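Local atomic coordinates of putative oxidoreductase YfjR (Streptomyces aurantiacus, PDB entry 4OQZ), a protein that acts as an S-selective imine reductase able to support the reductive amination of ketones, and probably binds NADPH in its Rossmann-fold domain. Residues A[100-105]-A[111-116]; A[177-182]-A[206-211]; A[183-188]-A[255-260]. One frame throughout, in Å; residues are numbered along the deposited sequence.

From the N terminus, contact 1 comes first: it closes the short loop between helix 96-108 and strand 112-119 in the Rossmann domain and is finished before the others begin. Helix 163-191 then carries the chain into the helical C-terminal domain, where it serves contacts 2 and 3 with successive segments. Contact 2 closes on helix 197-209 and contact 3 on helix 256-269; their segments alternate along the chain, so the two loops cross. They also touch, Ser-182 CA lying 3.4 Å from Phe-257 CE2, and both reach the second subunit. The centre of contact 1 is about 33 Å from that of contact 2 and about 39 Å from that of contact 3.

Contact 1 of 3, residues A[100-105]-A[111-116]; sequences RAAARR and GTHLTG
His-113 is the one side chain of segment 111-116 that reaches helix 100-105, laying its imidazole against the backbone and methyl groups of Ala-102 and Ala-103. Ahead of it, Thr-112 turns its side chain away from the helix, touching Val-87 and Ala-140, while its backbone pairs with Arg-86 and Leu-88. At His-113 itself the backbone N is linked to Ala-103 O through a water, which gives a proton to Ala-103 O and receives the amide hydrogen at 3.2 Å from His-113 N. The side chain leaves the strand with CG anti to the backbone N (chi1 174°), which carries the ring over toward the helix. One face lies on the peptide joining Ala-102 and Ala-103, with Ala-103 N 3.9 Å above the ring plane and over its centre. On that same face the two methyls approach opposite parts of the ring: Ala-103 CB is 3.5 Å from His-113 CD2, and Ala-102 CB is 3.9 Å from His-113 CE1. His-113 CB also packs 3.6 Å from Ala-103 CA. ND1 is buried here and has no hydrogen-bond partner in the model, whereas NE2 donates to Thr-115 OG1 at 2.9 Å, the oxygen lying only 14° out of the ring plane. That bond fixes the turn of the ring about its CB-CG bond. Leu-114 points the other way, onto Val-87 and Tyr-141, and its backbone pairs with Leu-88 and Asn-90. Thr-115 OG1, besides receiving the imidazole proton, is hydrogen-bonded to Pro-162 O, joining the strand to the loop leading into helix 163-191. Strand 87-90, helix 96-108 and the neighbouring parallel strand 112-119 form a beta-alpha-beta crossover of the Rossmann-type fold, in which this contact packs the helix on the second strand.

Contact 2 of 3, residues A[177-182]-A[206-211]; sequences WPAMLS and ENFAGM
Phe-208 pushes the far end of its ring against helix 177-182, where CZ and CE1 share the methyl of Ala-179: Ala-179 CB is 3.8 Å from Phe-208 CZ and comes in from off the ring plane. At the ring edge, near its plane, lie two oxygens, Ala-179 O at 3.7 Å from Phe-208 CZ and Ser-182 OG at 3.9 Å from the same carbon. Phe-208 CG is anti to the carbonyl carbon and beside the backbone N (chi1 -76°), sending the ring toward helix 163-191; the closest CA atoms, those of Ala-179 and Phe-208, are 8.5 Å apart. Ser-182 OG donates back to Ala-179 O one turn earlier, 2.8 Å away and tilted 16° from the carbonyl plane. With Ser-182 replaced by an alanine, Ala-179 O is likely to lose this extra donor, and the ring edge one neighbouring oxygen. The contact joins the long helix 163-191 to the end of helix 197-209 in the C-terminal helical domain, and Pro-178 meets Phe-257 of the second subunit, close to the dimer interface. With no hydrogen bond between the two segments, cohesion is mainly apolar, and the C-H edge facing two oxygens probably adds a slight electrostatic attraction.

Contact 3 of 3, residues A[183-188]-A[255-260]; sequences YWQAVA and TAFPRA
Gln-185 has the most surface buried here, its amide lying against the pyrrolidine of Pro-258 and the CB of Phe-257 at the start of helix 256-269. With chi1 at -173° the side chain is extended from its helix, and a bend at chi2 (77°) brings the amide over to the proline: Gln-185 CD is 3.6 Å from both Pro-258 CG and CD. The oxygen rests on carbon, Gln-185 OE1 approaching Pro-258 CD at 3.5 Å and Phe-257 CB at 3.6 Å, while NE2 lies alongside Pro-258 CG. Phe-257 meets the glutamine obliquely, its ring plane 27° from that of the amide and its CD2 4.1 Å from Gln-185 CB. The ring extends on to Leu-181, one turn back on helix 163-191. Next to Gln-185, Trp-184 meets Tyr-218 of the second subunit edge-to-face. Pro-258 also packs on Met-241 and Val-245 of helix 234-250. A water stands 2.9 Å from Gln-185 OE1 and accepts the hydrogen of Phe-257 N. No direct hydrogen bond crosses to 255-260; instead NE2 is held by two acceptors, Asp-254 O just ahead of that segment and Asn-248 OD1 of helix 234-250, so the buried amide is fixed from its nitrogen end while its flank packs among mainly apolar side chains.

Contact 1 of 3, residues A[100-105]-A[111-116]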
loop_
_atom_site.group_PDB
_atom_site.type_symbol
_atom_site.label_atom_id
_atom_site.label_comp_id
_atom_site.label_asym_id
_atom_site.label_seq_id
_atom_site.Cartn_x
_atom_site.Cartn_y
_atom_site.Cartn_z
ATOM N N ARG A 100 25.649 -2.308 -11.492
ATOM C CA ARG A 100 26.457 -3.259 -12.253
ATOM C C ARG A 100 27.611 -2.547 -12.946
ATOM O O ARG A 100 28.694 -3.133 -13.045
ATOM C CB ARG A 100 25.630 -4.046 -13.301
ATOM C CG ARG A 100 24.656 -5.054 -12.693
ATOM C CD ARG A 100 23.914 -5.875 -13.741
ATOM N NE ARG A 100 22.761 -6.566 -13.154
ATOM C CZ ARG A 100 21.489 -6.223 -13.347
ATOM N NH1 ARG A 100 21.180 -5.209 -14.147
ATOM N NH2 ARG A 100 20.517 -6.905 -12.761
ATOM N N ALA A 101 27.391 -1.291 -13.426
ATOM C CA ALA A 101 28.451 -0.518 -14.098
ATOM C C ALA A 101 29.454 0.028 -13.079
ATOM O O ALA A 101 30.628 0.165 -13.403
ATOM C CB ALA A 101 27.863 0.609 -14.941
ATOM N N ALA A 102 29.003 0.286 -11.838
ATOM C CA ALA A 102 29.859 0.767 -10.751
ATOM C C ALA A 102 30.781 -0.346 -10.253
ATOM O O ALA A 102 31.982 -0.110 -10.115
ATOM C CB ALA A 102 29.014 1.316 -9.609
ATOM N N ALA A 103 30.227 -1.564 -10.028
ATOM C CA ALA A 103 30.966 -2.760 -9.594
ATOM C C ALA A 103 32.072 -3.147 -10.560
ATOM O O ALA A 103 33.178 -3.472 -10.122
ATOM C CB ALA A 103 30.021 -3.932 -9.427
ATOM N N ARG A 104 31.756 -3.117 -11.872
ATOM C CA ARG A 104 32.642 -3.450 -12.981
ATOM C C ARG A 104 33.892 -2.562 -12.985
ATOM O O ARG A 104 35.004 -3.079 -13.130
ATOM C CB ARG A 104 31.866 -3.315 -14.295
ATOM C CG ARG A 104 32.049 -4.473 -15.265
ATOM C CD ARG A 104 30.882 -4.597 -16.237
ATOM N NE ARG A 104 30.612 -3.351 -16.961
ATOM C CZ ARG A 104 29.442 -2.717 -16.963
ATOM N NH1 ARG A 104 28.404 -3.221 -16.302
ATOM N NH2 ARG A 104 29.296 -1.584 -17.637
ATOM N N ARG A 105 33.710 -1.237 -12.810
ATOM C CA ARG A 105 34.786 -0.246 -12.747
ATOM C C ARG A 105 35.689 -0.438 -11.502
ATOM O O ARG A 105 36.907 -0.330 -11.618
ATOM C CB ARG A 105 34.199 1.185 -12.820
ATOM C CG ARG A 105 35.211 2.326 -12.726
ATOM C CD ARG A 105 36.045 2.492 -13.979
ATOM N NE ARG A 105 37.210 3.341 -13.730
ATOM C CZ ARG A 105 38.466 2.987 -13.987
ATOM N NH1 ARG A 105 38.734 1.797 -14.513
ATOM N NH2 ARG A 105 39.461 3.826 -13.739
ATOM N N GLY A 111 39.705 -3.441 -6.654
ATOM C CA GLY A 111 38.968 -3.354 -5.400
ATOM C C GLY A 111 37.685 -4.151 -5.477
ATOM O O GLY A 111 37.337 -4.638 -6.550
ATOM N N THR A 112 36.952 -4.290 -4.345
ATOM C CA THR A 112 35.680 -5.023 -4.399
ATOM C C THR A 112 34.501 -4.116 -4.069
ATOM O O THR A 112 34.575 -3.315 -3.132
ATOM C CB THR A 112 35.677 -6.393 -3.665
ATOM O OG1 THR A 112 35.369 -6.223 -2.283
ATOM C CG2 THR A 112 36.955 -7.195 -3.850
ATOM N N HIS A 113 33.419 -4.245 -4.855
ATOM C CA HIS A 113 32.193 -3.466 -4.720
ATOM C C HIS A 113 31.052 -4.283 -4.106
ATOM O O HIS A 113 30.672 -5.338 -4.627
ATOM C CB HIS A 113 31.783 -2.883 -6.088
ATOM C CG HIS A 113 30.461 -2.168 -6.110
ATOM N ND1 HIS A 113 30.389 -0.791 -6.090
ATOM C CD2 HIS A 113 29.211 -2.665 -6.229
ATOM C CE1 HIS A 113 29.101 -0.498 -6.156
ATOM N NE2 HIS A 113 28.357 -1.594 -6.243
ATOM N N LEU A 114 30.500 -3.764 -3.004
ATOM C CA LEU A 114 29.341 -4.342 -2.344
ATOM C C LEU A 114 28.224 -3.336 -2.573
ATOM O O LEU A 114 28.413 -2.146 -2.316
ATOM C CB LEU A 114 29.569 -4.535 -0.820
ATOM C CG LEU A 114 30.397 -5.753 -0.369
ATOM C CD1 LEU A 114 30.522 -5.785 1.141
ATOM C CD2 LEU A 114 29.792 -7.070 -0.848
ATOM N N THR A 115 27.109 -3.779 -3.156
ATOM C CA THR A 115 25.960 -2.890 -3.372
ATOM C C THR A 115 25.089 -2.996 -2.146
ATOM O O THR A 115 24.841 -4.103 -1.671
ATOM C CB THR A 115 25.183 -3.273 -4.647
ATOM O OG1 THR A 115 26.079 -3.295 -5.758
ATOM C CG2 THR A 115 24.019 -2.321 -4.931
ATOM N N GLY A 116 24.625 -1.852 -1.656
ATOM C CA GLY A 116 23.737 -1.793 -0.502
ATOM C C GLY A 116 22.442 -1.048 -0.758
ATOM O O GLY A 116 22.440 -0.017 -1.443
HETATM O O HOH W 1 33.442 -5.258 -7.885
#

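Contact 2 of 3, residues A[177-182]-A[206-211]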
loop_
_atom_site.group_PDB
_atom_site.type_symbol
_atom_site.label_atom_id
_atom_site.label_comp_id
_atom_site.label_asym_id
_atom_site.label_seq_id
_atom_site.Cartn_x
_atom_site.Cartn_y
_atom_site.Cartn_z
ATOM N N TRP A 177 6.186 4.226 -2.027
ATOM C CA TRP A 177 5.720 5.508 -2.607
ATOM C C TRP A 177 4.242 5.511 -2.940
ATOM O O TRP A 177 3.568 6.380 -2.408
ATOM C CB TRP A 177 6.573 5.938 -3.774
ATOM C CG TRP A 177 8.004 6.220 -3.444
ATOM C CD1 TRP A 177 9.098 5.694 -4.069
ATOM C CD2 TRP A 177 8.502 7.196 -2.514
ATOM N NE1 TRP A 177 10.244 6.282 -3.592
ATOM C CE2 TRP A 177 9.910 7.219 -2.650
ATOM C CE3 TRP A 177 7.893 8.148 -1.674
ATOM C CZ2 TRP A 177 10.727 8.053 -1.869
ATOM C CZ3 TRP A 177 8.701 8.978 -0.906
ATOM C CH2 TRP A 177 10.099 8.906 -0.985
ATOM N N PRO A 178 3.689 4.486 -3.665
ATOM C CA PRO A 178 2.236 4.442 -3.898
ATOM C C PRO A 178 1.439 4.213 -2.641
ATOM O O PRO A 178 0.347 4.744 -2.559
ATOM C CB PRO A 178 2.062 3.250 -4.861
ATOM C CG PRO A 178 3.400 3.049 -5.474
ATOM C CD PRO A 178 4.356 3.369 -4.372
ATOM N N ALA A 179 1.930 3.389 -1.686
ATOM C CA ALA A 179 1.214 3.188 -0.430
ATOM C C ALA A 179 1.048 4.523 0.276
ATOM O O ALA A 179 -0.071 4.922 0.627
ATOM C CB ALA A 179 1.972 2.225 0.458
ATOM N N MET A 180 2.144 5.293 0.367
ATOM C CA MET A 180 2.086 6.618 0.991
ATOM C C MET A 180 1.224 7.596 0.232
ATOM O O MET A 180 0.481 8.350 0.874
ATOM C CB MET A 180 3.474 7.200 1.264
ATOM C CG MET A 180 4.257 6.467 2.365
ATOM S SD MET A 180 3.391 6.191 3.948
ATOM C CE MET A 180 3.139 7.908 4.486
ATOM N N LEU A 181 1.266 7.532 -1.115
ATOM C CA LEU A 181 0.445 8.354 -1.985
ATOM C C LEU A 181 -1.042 8.023 -1.853
ATOM O O LEU A 181 -1.859 8.952 -1.905
ATOM C CB LEU A 181 0.906 8.260 -3.441
ATOM C CG LEU A 181 0.207 9.223 -4.450
ATOM C CD1 LEU A 181 0.332 10.697 -4.006
ATOM C CD2 LEU A 181 0.772 9.067 -5.822
ATOM N N SER A 182 -1.391 6.708 -1.630
ATOM C CA SER A 182 -2.783 6.289 -1.435
ATOM C C SER A 182 -3.269 6.852 -0.108
ATOM O O SER A 182 -4.437 7.228 0.011
ATOM C CB SER A 182 -2.945 4.781 -1.545
ATOM O OG SER A 182 -2.548 4.120 -0.348
ATOM N N GLU A 206 -4.346 -0.577 9.778
ATOM C CA GLU A 206 -5.004 -1.888 9.868
ATOM C C GLU A 206 -5.156 -2.490 8.490
ATOM O O GLU A 206 -4.965 -3.699 8.328
ATOM C CB GLU A 206 -6.400 -1.729 10.513
ATOM C CG GLU A 206 -7.127 -3.023 10.857
ATOM C CD GLU A 206 -6.532 -3.875 11.966
ATOM O OE1 GLU A 206 -6.643 -3.475 13.149
ATOM O OE2 GLU A 206 -6.001 -4.968 11.658
ATOM N N ASN A 207 -5.521 -1.656 7.494
ATOM C CA ASN A 207 -5.639 -2.102 6.117
ATOM C C ASN A 207 -4.254 -2.624 5.621
ATOM O O ASN A 207 -4.158 -3.739 5.124
ATOM C CB ASN A 207 -6.183 -0.964 5.231
ATOM C CG ASN A 207 -6.676 -1.400 3.861
ATOM O OD1 ASN A 207 -6.570 -2.577 3.447
ATOM N ND2 ASN A 207 -7.308 -0.479 3.155
ATOM N N PHE A 208 -3.183 -1.854 5.816
ATOM C CA PHE A 208 -1.847 -2.261 5.393
ATOM C C PHE A 208 -1.353 -3.472 6.151
ATOM O O PHE A 208 -0.713 -4.336 5.550
ATOM C CB PHE A 208 -0.853 -1.111 5.571
ATOM C CG PHE A 208 -0.983 -0.045 4.501
ATOM C CD1 PHE A 208 -0.968 -0.381 3.155
ATOM C CD2 PHE A 208 -1.067 1.291 4.841
ATOM C CE1 PHE A 208 -1.066 0.608 2.161
ATOM C CE2 PHE A 208 -1.183 2.278 3.841
ATOM C CZ PHE A 208 -1.174 1.922 2.516
ATOM N N ALA A 209 -1.633 -3.522 7.473
ATOM C CA ALA A 209 -1.275 -4.655 8.335
ATOM C C ALA A 209 -1.919 -5.988 7.851
ATOM O O ALA A 209 -1.284 -7.043 7.928
ATOM C CB ALA A 209 -1.683 -4.355 9.761
ATOM N N GLY A 210 -3.145 -5.925 7.326
ATOM C CA GLY A 210 -3.823 -7.124 6.829
ATOM C C GLY A 210 -3.545 -7.450 5.370
ATOM O O GLY A 210 -4.110 -8.403 4.841
ATOM N N MET A 211 -2.698 -6.657 4.684
ATOM C CA MET A 211 -2.372 -6.860 3.261
ATOM C C MET A 211 -1.590 -8.154 2.986
ATOM O O MET A 211 -1.870 -8.831 1.989
ATOM C CB MET A 211 -1.660 -5.631 2.682
ATOM C CG MET A 211 -1.924 -5.437 1.194
ATOM S SD MET A 211 -3.621 -4.893 0.873
ATOM C CE MET A 211 -3.624 -3.354 1.693
#

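Contact 3 of 3, residues A[183-188]-A[255-260]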
loop_
_atom_site.group_PDB
_atom_site.type_symbol
_atom_site.label_atom_id
_atom_site.label_comp_id
_atom_site.label_asym_id
_atom_site.label_seq_id
_atom_site.Cartn_x
_atom_site.Cartn_y
_atom_site.Cartn_z
ATOM N N TYR A 183 -2.366 6.932 0.873
ATOM C CA TYR A 183 -2.673 7.589 2.151
ATOM C C TYR A 183 -2.893 9.090 1.922
ATOM O O TYR A 183 -3.857 9.634 2.450
ATOM C CB TYR A 183 -1.630 7.296 3.255
ATOM C CG TYR A 183 -1.994 7.915 4.596
ATOM C CD1 TYR A 183 -3.262 7.737 5.147
ATOM C CD2 TYR A 183 -1.086 8.709 5.288
ATOM C CE1 TYR A 183 -3.602 8.287 6.376
ATOM C CE2 TYR A 183 -1.435 9.319 6.500
ATOM C CZ TYR A 183 -2.703 9.117 7.030
ATOM O OH TYR A 183 -3.077 9.678 8.220
ATOM N N TRP A 184 -2.083 9.750 1.062
ATOM C CA TRP A 184 -2.291 11.196 0.810
ATOM C C TRP A 184 -3.644 11.370 0.135
ATOM O O TRP A 184 -4.368 12.289 0.473
ATOM C CB TRP A 184 -1.196 11.841 -0.055
ATOM C CG TRP A 184 0.234 11.814 0.427
ATOM C CD1 TRP A 184 1.334 12.061 -0.339
ATOM C CD2 TRP A 184 0.718 11.627 1.770
ATOM N NE1 TRP A 184 2.476 11.960 0.419
ATOM C CE2 TRP A 184 2.128 11.711 1.720
ATOM C CE3 TRP A 184 0.110 11.314 3.001
ATOM C CZ2 TRP A 184 2.933 11.531 2.853
ATOM C CZ3 TRP A 184 0.910 11.162 4.120
ATOM C CH2 TRP A 184 2.302 11.270 4.039
ATOM N N GLN A 185 -4.027 10.412 -0.748
ATOM C CA GLN A 185 -5.341 10.419 -1.387
ATOM C C GLN A 185 -6.517 10.230 -0.388
ATOM O O GLN A 185 -7.558 10.872 -0.542
ATOM C CB GLN A 185 -5.398 9.365 -2.496
ATOM C CG GLN A 185 -6.675 9.422 -3.308
ATOM C CD GLN A 185 -6.705 10.548 -4.301
ATOM O OE1 GLN A 185 -5.700 10.875 -4.947
ATOM N NE2 GLN A 185 -7.865 11.162 -4.447
ATOM N N ALA A 186 -6.336 9.357 0.618
ATOM C CA ALA A 186 -7.312 9.046 1.668
ATOM C C ALA A 186 -7.513 10.272 2.549
ATOM O O ALA A 186 -8.654 10.641 2.846
ATOM C CB ALA A 186 -6.796 7.882 2.519
ATOM N N VAL A 187 -6.400 10.896 2.970
ATOM C CA VAL A 187 -6.403 12.155 3.773
ATOM C C VAL A 187 -7.187 13.233 3.073
ATOM O O VAL A 187 -8.091 13.811 3.688
ATOM C CB VAL A 187 -4.994 12.584 4.273
ATOM C CG1 VAL A 187 -5.015 13.942 4.984
ATOM C CG2 VAL A 187 -4.433 11.534 5.231
ATOM N N ALA A 188 -6.919 13.438 1.760
ATOM C CA ALA A 188 -7.605 14.450 0.953
ATOM C C ALA A 188 -9.106 14.198 0.841
ATOM O O ALA A 188 -9.873 15.145 0.996
ATOM C CB ALA A 188 -6.967 14.587 -0.427
ATOM N N THR A 255 -8.838 13.327 -8.748
ATOM C CA THR A 255 -8.998 11.925 -9.159
ATOM C C THR A 255 -7.819 11.358 -9.966
ATOM O O THR A 255 -7.954 10.248 -10.480
ATOM C CB THR A 255 -10.328 11.701 -9.917
ATOM O OG1 THR A 255 -10.379 12.513 -11.100
ATOM C CG2 THR A 255 -11.547 11.925 -9.057
ATOM N N ALA A 256 -6.666 12.069 -10.050
ATOM C CA ALA A 256 -5.489 11.616 -10.817
ATOM C C ALA A 256 -4.916 10.254 -10.388
ATOM O O ALA A 256 -4.768 9.376 -11.238
ATOM C CB ALA A 256 -4.402 12.692 -10.858
ATOM N N PHE A 257 -4.611 10.067 -9.091
ATOM C CA PHE A 257 -4.110 8.780 -8.567
ATOM C C PHE A 257 -5.167 7.666 -8.678
ATOM O O PHE A 257 -4.834 6.637 -9.261
ATOM C CB PHE A 257 -3.551 8.917 -7.146
ATOM C CG PHE A 257 -3.023 7.630 -6.556
ATOM C CD1 PHE A 257 -1.970 6.951 -7.156
ATOM C CD2 PHE A 257 -3.545 7.125 -5.375
ATOM C CE1 PHE A 257 -1.479 5.759 -6.605
ATOM C CE2 PHE A 257 -3.057 5.938 -4.832
ATOM C CZ PHE A 257 -2.008 5.278 -5.431
ATOM N N PRO A 258 -6.454 7.851 -8.254
ATOM C CA PRO A 258 -7.437 6.772 -8.435
ATOM C C PRO A 258 -7.763 6.466 -9.891
ATOM O O PRO A 258 -8.085 5.326 -10.180
ATOM C CB PRO A 258 -8.676 7.287 -7.695
ATOM C CG PRO A 258 -8.175 8.334 -6.766
ATOM C CD PRO A 258 -7.072 8.990 -7.534
ATOM N N ARG A 259 -7.724 7.456 -10.823
ATOM C CA ARG A 259 -8.017 7.071 -12.197
ATOM C C ARG A 259 -6.885 6.266 -12.805
ATOM O O ARG A 259 -7.150 5.308 -13.507
ATOM C CB ARG A 259 -8.571 8.203 -13.105
ATOM C CG ARG A 259 -7.688 9.423 -13.320
ATOM C CD ARG A 259 -8.340 10.447 -14.261
ATOM N NE ARG A 259 -9.555 11.068 -13.712
ATOM C CZ ARG A 259 -10.801 10.655 -13.950
ATOM N NH1 ARG A 259 -11.832 11.293 -13.413
ATOM N NH2 ARG A 259 -11.025 9.614 -14.746
ATOM N N ALA A 260 -5.641 6.563 -12.425
ATOM C CA ALA A 260 -4.452 5.811 -12.850
ATOM C C ALA A 260 -4.584 4.325 -12.492
ATOM O O ALA A 260 -4.248 3.464 -13.313
ATOM C CB ALA A 260 -3.222 6.391 -12.180
HETATM O O HOH W 2 -4.884 12.349 -7.249
#